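Local coordinates for protein putative retaining b-glycosidase (Saccharophagus degradans, PDB 5A95) that is a family 5 beta-glucanase that hydrolyses beta-glucans containing 1,3 and 1,4 linkages, as a multi-subunit assembly whose quaternary structure dictates its specificity, at residues A[145-153]-A[197-208]; A[249-257]-A[285-294]. The protein carries 1 engineered substitution. All coordinates share one frame; numbering follows the deposited sequence.

Contact 1: A[145-153]-A[197-208]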
loop_
_atom_site.group_PDB
_atom_site.type_symbol
_atom_site.label_atom_id
_atom_site.label_comp_id
_atom_site.label_asym_id
_atom_site.label_seq_id
_atom_site.Cartn_x
_atom_site.Cartn_y
_atom_site.Cartn_z
ATOM N N GLY A 145 -9.029 11.199 9.427
ATOM C CA GLY A 145 -8.015 10.341 9.973
ATOM C C GLY A 145 -6.623 10.790 9.589
ATOM O O GLY A 145 -6.400 11.992 9.337
ATOM N N TYR A 146 -5.692 9.845 9.533
ATOM C CA TYR A 146 -4.284 10.165 9.369
ATOM C C TYR A 146 -3.752 9.446 8.153
ATOM O O TYR A 146 -3.429 8.246 8.183
ATOM C CB TYR A 146 -3.475 9.807 10.651
ATOM C CG TYR A 146 -2.167 10.535 10.744
ATOM C CD1 TYR A 146 -2.145 11.922 10.711
ATOM C CD2 TYR A 146 -0.964 9.865 10.794
ATOM C CE1 TYR A 146 -0.971 12.631 10.750
ATOM C CE2 TYR A 146 0.230 10.575 10.849
ATOM C CZ TYR A 146 0.213 11.959 10.813
ATOM O OH TYR A 146 1.360 12.730 10.844
ATOM N N LEU A 147 -3.668 10.200 7.062
ATOM C CA LEU A 147 -3.287 9.620 5.799
ATOM C C LEU A 147 -1.895 8.966 5.819
ATOM O O LEU A 147 -1.705 7.908 5.232
ATOM C CB LEU A 147 -3.439 10.650 4.669
ATOM C CG LEU A 147 -3.149 10.171 3.266
ATOM C CD1 LEU A 147 -4.060 9.023 2.856
ATOM C CD2 LEU A 147 -3.281 11.322 2.287
ATOM N N PRO A 148 -0.917 9.562 6.539
ATOM C CA PRO A 148 0.412 8.912 6.501
ATOM C C PRO A 148 0.469 7.470 6.987
ATOM O O PRO A 148 1.286 6.693 6.508
ATOM C CB PRO A 148 1.291 9.825 7.366
ATOM C CG PRO A 148 0.676 11.182 7.143
ATOM C CD PRO A 148 -0.824 10.906 7.149
ATOM N N THR A 149 -0.386 7.107 7.949
ATOM C CA THR A 149 -0.479 5.721 8.416
ATOM C C THR A 149 -1.664 4.983 7.799
ATOM O O THR A 149 -1.872 3.800 8.081
ATOM C CB THR A 149 -0.602 5.635 9.931
ATOM O OG1 THR A 149 -1.740 6.390 10.312
ATOM C CG2 THR A 149 0.648 6.113 10.620
ATOM N N GLU A 150 -2.471 5.670 7.005
ATOM C CA GLU A 150 -3.658 5.090 6.368
ATOM C C GLU A 150 -4.610 4.481 7.400
ATOM O O GLU A 150 -5.123 3.391 7.185
ATOM C CB GLU A 150 -3.289 4.106 5.227
ATOM C CG GLU A 150 -2.411 4.764 4.166
ATOM C CD GLU A 150 -1.912 3.838 3.109
ATOM O OE1 GLU A 150 -2.007 2.618 3.321
ATOM O OE2 GLU A 150 -1.416 4.308 2.043
ATOM N N GLN A 151 -4.856 5.220 8.473
ATOM C CA GLN A 151 -5.775 4.810 9.533
ATOM C C GLN A 151 -6.810 5.919 9.731
ATOM O O GLN A 151 -6.469 7.097 9.728
ATOM C CB GLN A 151 -5.052 4.560 10.876
ATOM C CG GLN A 151 -3.884 3.614 10.799
ATOM C CD GLN A 151 -4.272 2.198 10.449
ATOM O OE1 GLN A 151 -5.000 1.533 11.197
ATOM N NE2 GLN A 151 -3.769 1.701 9.343
ATOM N N TYR A 152 -8.072 5.534 9.945
ATOM C CA TYR A 152 -9.199 6.470 9.843
ATOM C C TYR A 152 -10.215 6.335 10.947
ATOM O O TYR A 152 -10.295 5.307 11.663
ATOM C CB TYR A 152 -9.884 6.341 8.453
ATOM C CG TYR A 152 -8.860 6.446 7.352
ATOM C CD1 TYR A 152 -8.397 7.669 6.907
ATOM C CD2 TYR A 152 -8.307 5.312 6.813
ATOM C CE1 TYR A 152 -7.381 7.764 5.982
ATOM C CE2 TYR A 152 -7.297 5.379 5.883
ATOM C CZ TYR A 152 -6.850 6.615 5.430
ATOM O OH TYR A 152 -5.827 6.675 4.518
ATOM N N GLN A 153 -11.078 7.335 11.041
ATOM C CA GLN A 153 -12.118 7.353 12.033
ATOM C C GLN A 153 -13.174 6.260 11.812
ATOM O O GLN A 153 -13.759 5.761 12.780
ATOM C CB GLN A 153 -12.750 8.751 12.104
ATOM C CG GLN A 153 -13.883 8.863 13.119
ATOM C CD GLN A 153 -14.314 10.279 13.288
ATOM O OE1 GLN A 153 -13.535 11.083 13.769
ATOM N NE2 GLN A 153 -15.558 10.565 12.940
ATOM N N LEU A 197 -4.376 6.608 15.982
ATOM C CA LEU A 197 -4.250 6.293 14.565
ATOM C C LEU A 197 -2.823 6.412 14.043
ATOM O O LEU A 197 -2.548 6.046 12.898
ATOM C CB LEU A 197 -5.170 7.171 13.735
ATOM C CG LEU A 197 -6.664 7.128 14.097
ATOM C CD1 LEU A 197 -7.389 8.028 13.123
ATOM C CD2 LEU A 197 -7.259 5.732 14.065
ATOM N N GLY A 198 -1.915 6.929 14.864
ATOM C CA GLY A 198 -0.547 7.266 14.448
ATOM C C GLY A 198 -0.071 8.437 15.278
ATOM O O GLY A 198 -0.830 8.979 16.081
ATOM N N GLU A 199 1.178 8.811 15.111
ATOM C CA GLU A 199 1.734 9.966 15.831
ATOM C C GLU A 199 1.531 11.214 14.971
ATOM O O GLU A 199 2.176 11.372 13.946
ATOM C CB GLU A 199 3.244 9.788 16.105
ATOM C CG GLU A 199 3.911 11.027 16.720
ATOM C CD GLU A 199 5.405 10.944 16.903
ATOM O OE1 GLU A 199 5.934 9.826 17.017
ATOM O OE2 GLU A 199 6.062 12.013 16.950
ATOM N N ARG A 200 0.684 12.128 15.401
ATOM C CA ARG A 200 0.502 13.321 14.601
ATOM C C ARG A 200 1.834 14.045 14.507
ATOM O O ARG A 200 2.518 14.221 15.505
ATOM C CB ARG A 200 -0.636 14.197 15.123
ATOM C CG ARG A 200 -0.295 15.116 16.258
ATOM C CD ARG A 200 -1.498 15.938 16.708
ATOM N NE ARG A 200 -2.519 15.122 17.360
ATOM C CZ ARG A 200 -2.465 14.717 18.621
ATOM N NH1 ARG A 200 -1.414 14.993 19.405
ATOM N NH2 ARG A 200 -3.474 14.033 19.094
ATOM N N ASN A 201 2.172 14.466 13.299
ATOM C CA ASN A 201 3.474 15.083 13.046
ATOM C C ASN A 201 3.336 16.088 11.913
ATOM O O ASN A 201 3.058 15.705 10.777
ATOM C CB ASN A 201 4.507 14.032 12.687
ATOM C CG ASN A 201 5.901 14.626 12.544
ATOM O OD1 ASN A 201 6.355 14.913 11.444
ATOM N ND2 ASN A 201 6.566 14.862 13.678
ATOM N N TRP A 202 3.500 17.365 12.239
ATOM C CA TRP A 202 3.323 18.392 11.217
ATOM C C TRP A 202 4.280 18.225 10.050
ATOM O O TRP A 202 3.867 18.353 8.895
ATOM C CB TRP A 202 3.440 19.809 11.830
ATOM C CG TRP A 202 3.249 20.864 10.786
ATOM C CD1 TRP A 202 4.194 21.653 10.250
ATOM C CD2 TRP A 202 2.029 21.162 10.110
ATOM N NE1 TRP A 202 3.652 22.439 9.275
ATOM C CE2 TRP A 202 2.319 22.179 9.178
ATOM C CE3 TRP A 202 0.714 20.714 10.228
ATOM C CZ2 TRP A 202 1.368 22.705 8.340
ATOM C CZ3 TRP A 202 -0.237 21.262 9.400
ATOM C CH2 TRP A 202 0.086 22.253 8.483
ATOM N N ALA A 203 5.553 17.964 10.317
ATOM C CA ALA A 203 6.467 17.880 9.199
ATOM C C ALA A 203 6.064 16.806 8.188
ATOM O O ALA A 203 6.115 17.012 6.981
ATOM C CB ALA A 203 7.900 17.662 9.695
ATOM N N GLU A 204 5.653 15.655 8.694
ATOM C CA GLU A 204 5.189 14.567 7.848
ATOM C C GLU A 204 3.958 14.969 7.024
ATOM O O GLU A 204 3.872 14.730 5.826
ATOM C CB GLU A 204 4.884 13.373 8.741
ATOM C CG GLU A 204 4.316 12.146 8.064
ATOM C CD GLU A 204 4.145 11.009 9.039
ATOM O OE1 GLU A 204 3.458 11.210 10.059
ATOM O OE2 GLU A 204 4.631 9.890 8.739
ATOM N N TRP A 205 3.032 15.627 7.685
ATOM C CA TRP A 205 1.786 16.023 7.035
ATOM C C TRP A 205 2.010 17.122 6.005
ATOM O O TRP A 205 1.486 17.061 4.893
ATOM C CB TRP A 205 0.732 16.392 8.085
ATOM C CG TRP A 205 -0.598 16.750 7.540
ATOM C CD1 TRP A 205 -1.304 17.886 7.804
ATOM C CD2 TRP A 205 -1.436 15.963 6.689
ATOM N NE1 TRP A 205 -2.497 17.883 7.140
ATOM C CE2 TRP A 205 -2.609 16.709 6.450
ATOM C CE3 TRP A 205 -1.295 14.733 6.054
ATOM C CZ2 TRP A 205 -3.603 16.260 5.604
ATOM C CZ3 TRP A 205 -2.273 14.305 5.203
ATOM C CH2 TRP A 205 -3.418 15.070 4.979
ATOM N N LYS A 206 2.804 18.119 6.376
ATOM C CA LYS A 206 3.216 19.185 5.464
ATOM C C LYS A 206 3.846 18.614 4.187
ATOM O O LYS A 206 3.475 18.981 3.080
ATOM C CB LYS A 206 4.195 20.102 6.202
ATOM C CG LYS A 206 4.942 21.127 5.343
ATOM C CD LYS A 206 5.996 21.837 6.196
ATOM C CE LYS A 206 6.780 22.900 5.453
ATOM N NZ LYS A 206 7.531 22.353 4.316
ATOM N N THR A 207 4.793 17.693 4.357
ATOM C CA THR A 207 5.471 17.084 3.225
ATOM C C THR A 207 4.502 16.369 2.295
ATOM O O THR A 207 4.605 16.447 1.070
ATOM C CB THR A 207 6.613 16.168 3.722
ATOM O OG1 THR A 207 7.547 16.983 4.442
ATOM C CG2 THR A 207 7.356 15.469 2.575
ATOM N N LEU A 208 3.562 15.624 2.876
ATOM C CA LEU A 208 2.604 14.885 2.087
ATOM C C LEU A 208 1.666 15.834 1.315
ATOM O O LEU A 208 1.351 15.592 0.142
ATOM C CB LEU A 208 1.871 13.862 2.948
ATOM C CG LEU A 208 0.899 12.957 2.232
ATOM C CD1 LEU A 208 1.495 12.235 1.024
ATOM C CD2 LEU A 208 0.356 11.939 3.212
#

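Contact 2: A[249-257]-A[285-294]. Engineered in segment 285-294: Gln-291 (natural residue Glu). With BGC (beta-D-glucopyranose), chain D.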
loop_
_atom_site.group_PDB
_atom_site.type_symbol
_atom_site.label_atom_id
_atom_site.label_comp_id
_atom_site.label_asym_id
_atom_site.label_seq_id
_atom_site.Cartn_x
_atom_site.Cartn_y
_atom_site.Cartn_z
ATOM N N ILE A 249 -1.998 28.721 -2.195
ATOM C CA ILE A 249 -2.588 27.796 -1.212
ATOM C C ILE A 249 -3.563 28.549 -0.330
ATOM O O ILE A 249 -3.279 29.672 0.100
ATOM C CB ILE A 249 -1.427 27.211 -0.286
ATOM C CG1 ILE A 249 -0.337 26.588 -1.162
ATOM C CG2 ILE A 249 -1.895 26.221 0.756
ATOM C CD1 ILE A 249 -0.881 25.594 -2.151
ATOM N N ALA A 250 -4.712 27.942 -0.058
ATOM C CA ALA A 250 -5.606 28.404 0.984
ATOM C C ALA A 250 -5.612 27.369 2.104
ATOM O O ALA A 250 -5.229 26.201 1.895
ATOM C CB ALA A 250 -7.002 28.589 0.428
ATOM N N TYR A 251 -6.028 27.795 3.295
ATOM C CA TYR A 251 -6.093 26.886 4.435
ATOM C C TYR A 251 -7.544 26.721 4.908
ATOM O O TYR A 251 -8.342 27.657 4.896
ATOM C CB TYR A 251 -5.178 27.387 5.576
ATOM C CG TYR A 251 -3.717 27.275 5.257
ATOM C CD1 TYR A 251 -3.058 26.074 5.435
ATOM C CD2 TYR A 251 -2.999 28.352 4.740
ATOM C CE1 TYR A 251 -1.711 25.944 5.154
ATOM C CE2 TYR A 251 -1.656 28.227 4.424
ATOM C CZ TYR A 251 -1.007 27.025 4.661
ATOM O OH TYR A 251 0.327 26.871 4.359
ATOM N N ALA A 252 -7.857 25.486 5.310
ATOM C CA ALA A 252 -9.180 25.104 5.812
ATOM C C ALA A 252 -9.229 25.259 7.317
ATOM O O ALA A 252 -8.263 24.969 8.015
ATOM C CB ALA A 252 -9.504 23.659 5.434
ATOM N N ALA A 253 -10.410 25.553 7.840
ATOM C CA ALA A 253 -10.704 25.475 9.259
ATOM C C ALA A 253 -12.128 24.979 9.403
ATOM O O ALA A 253 -13.001 25.329 8.620
ATOM C CB ALA A 253 -10.566 26.833 9.927
ATOM N N HIS A 254 -12.366 24.181 10.454
ATOM C CA HIS A 254 -13.690 23.624 10.756
ATOM C C HIS A 254 -14.124 24.047 12.154
ATOM O O HIS A 254 -14.072 23.249 13.118
ATOM C CB HIS A 254 -13.679 22.105 10.630
ATOM C CG HIS A 254 -13.578 21.631 9.209
ATOM N ND1 HIS A 254 -13.624 20.294 8.867
ATOM C CD2 HIS A 254 -13.456 22.313 8.040
ATOM C CE1 HIS A 254 -13.520 20.173 7.563
ATOM N NE2 HIS A 254 -13.456 21.383 7.038
ATOM N N PRO A 255 -14.504 25.317 12.295
ATOM C CA PRO A 255 -14.738 25.843 13.623
ATOM C C PRO A 255 -16.165 25.566 14.142
ATOM O O PRO A 255 -16.985 26.483 14.337
ATOM C CB PRO A 255 -14.509 27.326 13.423
ATOM C CG PRO A 255 -15.025 27.579 12.025
ATOM C CD PRO A 255 -14.596 26.368 11.261
ATOM N N TYR A 256 -16.459 24.297 14.411
ATOM C CA TYR A 256 -17.702 23.957 15.066
ATOM C C TYR A 256 -17.769 24.591 16.474
ATOM O O TYR A 256 -16.724 24.906 17.066
ATOM C CB TYR A 256 -17.842 22.458 15.084
ATOM C CG TYR A 256 -18.280 21.846 13.768
ATOM C CD1 TYR A 256 -19.487 22.191 13.182
ATOM C CD2 TYR A 256 -17.530 20.852 13.155
ATOM C CE1 TYR A 256 -19.920 21.593 12.017
ATOM C CE2 TYR A 256 -17.975 20.229 12.004
ATOM C CZ TYR A 256 -19.160 20.610 11.429
ATOM O OH TYR A 256 -19.580 19.974 10.272
ATOM N N PRO A 257 -18.992 24.736 17.018
ATOM C CA PRO A 257 -19.140 25.550 18.217
ATOM C C PRO A 257 -18.389 25.114 19.462
ATOM O O PRO A 257 -17.980 25.956 20.266
ATOM C CB PRO A 257 -20.668 25.535 18.499
ATOM C CG PRO A 257 -21.219 24.410 17.684
ATOM C CD PRO A 257 -20.310 24.358 16.467
ATOM N N TYR A 285 -2.980 34.331 4.523
ATOM C CA TYR A 285 -3.441 33.419 3.496
ATOM C C TYR A 285 -4.958 33.469 3.446
ATOM O O TYR A 285 -5.591 33.776 4.441
ATOM C CB TYR A 285 -3.050 31.963 3.838
ATOM C CG TYR A 285 -1.601 31.796 4.184
ATOM C CD1 TYR A 285 -0.601 31.782 3.198
ATOM C CD2 TYR A 285 -1.195 31.675 5.501
ATOM C CE1 TYR A 285 0.740 31.636 3.538
ATOM C CE2 TYR A 285 0.139 31.559 5.844
ATOM C CZ TYR A 285 1.102 31.510 4.862
ATOM O OH TYR A 285 2.428 31.408 5.200
ATOM N N PRO A 286 -5.545 33.110 2.308
ATOM C CA PRO A 286 -7.001 32.944 2.301
ATOM C C PRO A 286 -7.393 31.710 3.116
ATOM O O PRO A 286 -6.694 30.688 3.087
ATOM C CB PRO A 286 -7.352 32.737 0.827
ATOM C CG PRO A 286 -6.083 32.959 0.053
ATOM C CD PRO A 286 -4.937 32.775 1.012
ATOM N N VAL A 287 -8.517 31.816 3.817
ATOM C CA VAL A 287 -9.038 30.731 4.641
ATOM C C VAL A 287 -10.471 30.439 4.242
ATOM O O VAL A 287 -11.271 31.363 4.015
ATOM C CB VAL A 287 -8.977 31.109 6.133
ATOM C CG1 VAL A 287 -9.706 30.127 7.040
ATOM C CG2 VAL A 287 -7.538 31.255 6.543
ATOM N N ILE A 288 -10.796 29.152 4.138
ATOM C CA ILE A 288 -12.162 28.738 3.944
ATOM C C ILE A 288 -12.586 27.846 5.103
ATOM O O ILE A 288 -11.964 26.804 5.386
ATOM C CB ILE A 288 -12.449 27.991 2.608
ATOM C CG1 ILE A 288 -11.777 28.654 1.413
ATOM C CG2 ILE A 288 -13.952 27.841 2.392
ATOM C CD1 ILE A 288 -11.954 27.909 0.096
ATOM N N ALA A 289 -13.629 28.286 5.809
ATOM C CA ALA A 289 -14.237 27.471 6.842
ATOM C C ALA A 289 -15.164 26.480 6.148
ATOM O O ALA A 289 -16.356 26.756 5.968
ATOM C CB ALA A 289 -14.955 28.365 7.837
ATOM N N THR A 290 -14.598 25.351 5.697
ATOM C CA THR A 290 -15.354 24.453 4.839
ATOM C C THR A 290 -16.375 23.559 5.547
ATOM O O THR A 290 -17.164 22.906 4.876
ATOM C CB THR A 290 -14.440 23.612 3.949
ATOM O OG1 THR A 290 -13.407 23.040 4.749
ATOM C CG2 THR A 290 -13.857 24.413 2.815
ATOM N N GLN A 291 -16.347 23.567 6.874
ATOM C CA GLN A 291 -17.434 23.034 7.695
ATOM C C GLN A 291 -17.560 23.920 8.898
ATOM O O GLN A 291 -16.576 24.319 9.523
ATOM C CB GLN A 291 -17.207 21.593 8.142
ATOM C CG GLN A 291 -17.190 20.660 6.965
ATOM C CD GLN A 291 -17.115 19.190 7.296
ATOM O OE1 GLN A 291 -16.741 18.399 6.448
ATOM N NE2 GLN A 291 -17.575 18.813 8.457
ATOM N N LEU A 292 -18.804 24.223 9.215
ATOM C CA LEU A 292 -19.226 24.960 10.399
ATOM C C LEU A 292 -20.726 24.731 10.528
ATOM O O LEU A 292 -21.376 24.333 9.575
ATOM C CB LEU A 292 -18.886 26.453 10.305
ATOM C CG LEU A 292 -19.683 27.306 9.339
ATOM C CD1 LEU A 292 -19.678 28.776 9.731
ATOM C CD2 LEU A 292 -19.170 27.156 7.910
ATOM N N GLY A 293 -21.287 25.051 11.676
ATOM C CA GLY A 293 -22.714 24.923 11.910
ATOM C C GLY A 293 -23.022 24.358 13.279
ATOM O O GLY A 293 -22.117 24.015 14.009
ATOM N N TRP A 294 -24.310 24.275 13.607
ATOM C CA TRP A 294 -24.714 23.772 14.900
ATOM C C TRP A 294 -26.114 23.213 14.866
ATOM O O TRP A 294 -26.877 23.467 13.945
ATOM C CB TRP A 294 -24.672 24.867 15.988
ATOM C CG TRP A 294 -25.905 25.750 16.020
ATOM C CD1 TRP A 294 -27.003 25.581 16.841
ATOM C CD2 TRP A 294 -26.212 26.899 15.205
ATOM N NE1 TRP A 294 -27.943 26.557 16.588
ATOM C CE2 TRP A 294 -27.480 27.383 15.601
ATOM C CE3 TRP A 294 -25.523 27.587 14.195
ATOM C CZ2 TRP A 294 -28.063 28.508 15.009
ATOM C CZ3 TRP A 294 -26.105 28.696 13.629
ATOM C CH2 TRP A 294 -27.361 29.154 14.037
HETATM C C2 BGC D . -17.373 15.265 9.541
HETATM C C3 BGC D . -18.747 15.108 8.892
HETATM C C4 BGC D . -19.798 14.867 9.982
HETATM C C5 BGC D . -19.735 15.978 11.012
HETATM C C6 BGC D . -20.764 15.817 12.105
HETATM C C1 BGC D . -17.364 16.161 10.776
HETATM O O1 BGC D . -16.268 15.918 11.622
HETATM O O2 BGC D . -16.400 15.726 8.533
HETATM O O3 BGC D . -18.644 14.042 7.896
HETATM O O4 BGC D . -21.153 14.751 9.525
HETATM O O5 BGC D . -18.453 15.887 11.625
HETATM O O6 BGC D . -20.438 16.812 13.077
#

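Contact 1: A[145-153]-A[197-208]
Glu-204 meets the ring of Tyr-146 at its edge, near the ring plane, with OE1 2.7 Å from the hydroxyl OH, which donates to it. The hydroxyl approaches OE1 from the anti side, somewhat out of the carboxylate plane, and that plane stands 63° to the ring. One face of that ring carries Pro-148, with CD 3.6 Å above its centre, and Thr-149 OG1 lies in the ring plane farther back along the same edge, by CD2. The same tyrosine oxygen accepts a weak bond from Asn-201 N, of the N-cap residue, at 3.1 Å. Asn-201 caps the helix in turn, its OD1 taking Glu-204 N at 2.9 Å. Tyr-146 reaches there because CG lies anti to the backbone N (chi1 -159°). Pro-148 CB rests 3.5 Å from Glu-204 CD, while Leu-147 turns to the helix, CB meeting Trp-205 CZ3 at 3.9 Å and its side chain crossing that of Leu-208 at about a right angle, with the two CD2 methyls in contact. At the far end, Thr-149 OG1 donates to Leu-197 O at 2.7 Å. A second subunit also reaches this region: its Lys-162 O accepts from Gln-151 NE2, and its Arg-169 bonds Tyr-152 O. Glu-150 and Gln-151 facing Tyr-146 form a G1 beta bulge, in a hairpin loop that follows barrel strand 136-144 and packs on the capped start of helix 202-219.

Contact 2: A[249-257]-A[285-294]
Gln-291, an engineered residue in place of glutamate, touches the bound glucose directly: its NE2 gives a weak bond to BGC O2 at 3.3 Å. The same NE2 donates to Tyr-256 OH at 2.9 Å, in one of that tyrosine's two modelled conformers. The side chain of Gln-291 runs extended beyond CG (chi2 -174°), which carries the amide to the sugar, and Arg-103 holds OE1 from outside. One step back, the imidazole of His-254 presents one face to this side chain. CB of Gln-291 sits 3.7 Å from the centroid of the His-254 ring, almost on its normal, as a CH-pi contact, and the amide stacks at 20° to the ring. His-254 is held at both nitrogens: NE2 donates a hydrogen bond to Thr-290 OG1 in the ring plane at 2.8 Å, and ND1 bonds Glu-189. Thr-290 OG1 is shared with Glu-185, so a chain of polar contacts fixes the imidazole's rotation. The peptide oxygen of Gln-291, otherwise without a hydrogen-bond partner, faces His-254 CA at 3.2 Å. Behind this the two segments pair as parallel strands: Tyr-251 N bonds Pro-286 O at 3.0 Å, and Tyr-251 O receives Ile-288 N at 3.0 Å. At the N-terminal end of the strand pair, Tyr-251 turns its edge to the face of Tyr-285, a T-shaped pair with planes at 69°. Strands 250-252 and 287-289, joined through helix 267-279, form a beta-alpha-beta crossover of the (beta/alpha)8 barrel; position 291, naturally glutamate, lies at the end of the seventh strand, consistent with the place of the nucleophile in family 5 enzymes.

Overall arrangement
The two contacts serve the same barrel at different depths. Contact 2 lies about 8 Å from the centre of the chain, in the barrel wall and its sugar-binding end, whereas contact 1 is about 19 Å out, among the loops above. Their centres are about 20 Å apart and their nearest atoms about 5 Å, without touching. Both lie near bound glucose: Gln-291 of contact 2 touches one unit, and the side chain of Gln-153 in contact 1 is about 6 Å from a bound unit. Glu-189 links them, since its backbone bonds Gly-145 and its carboxylate bonds His-254 and the sugar. Contact 1 alone also meets the second subunit.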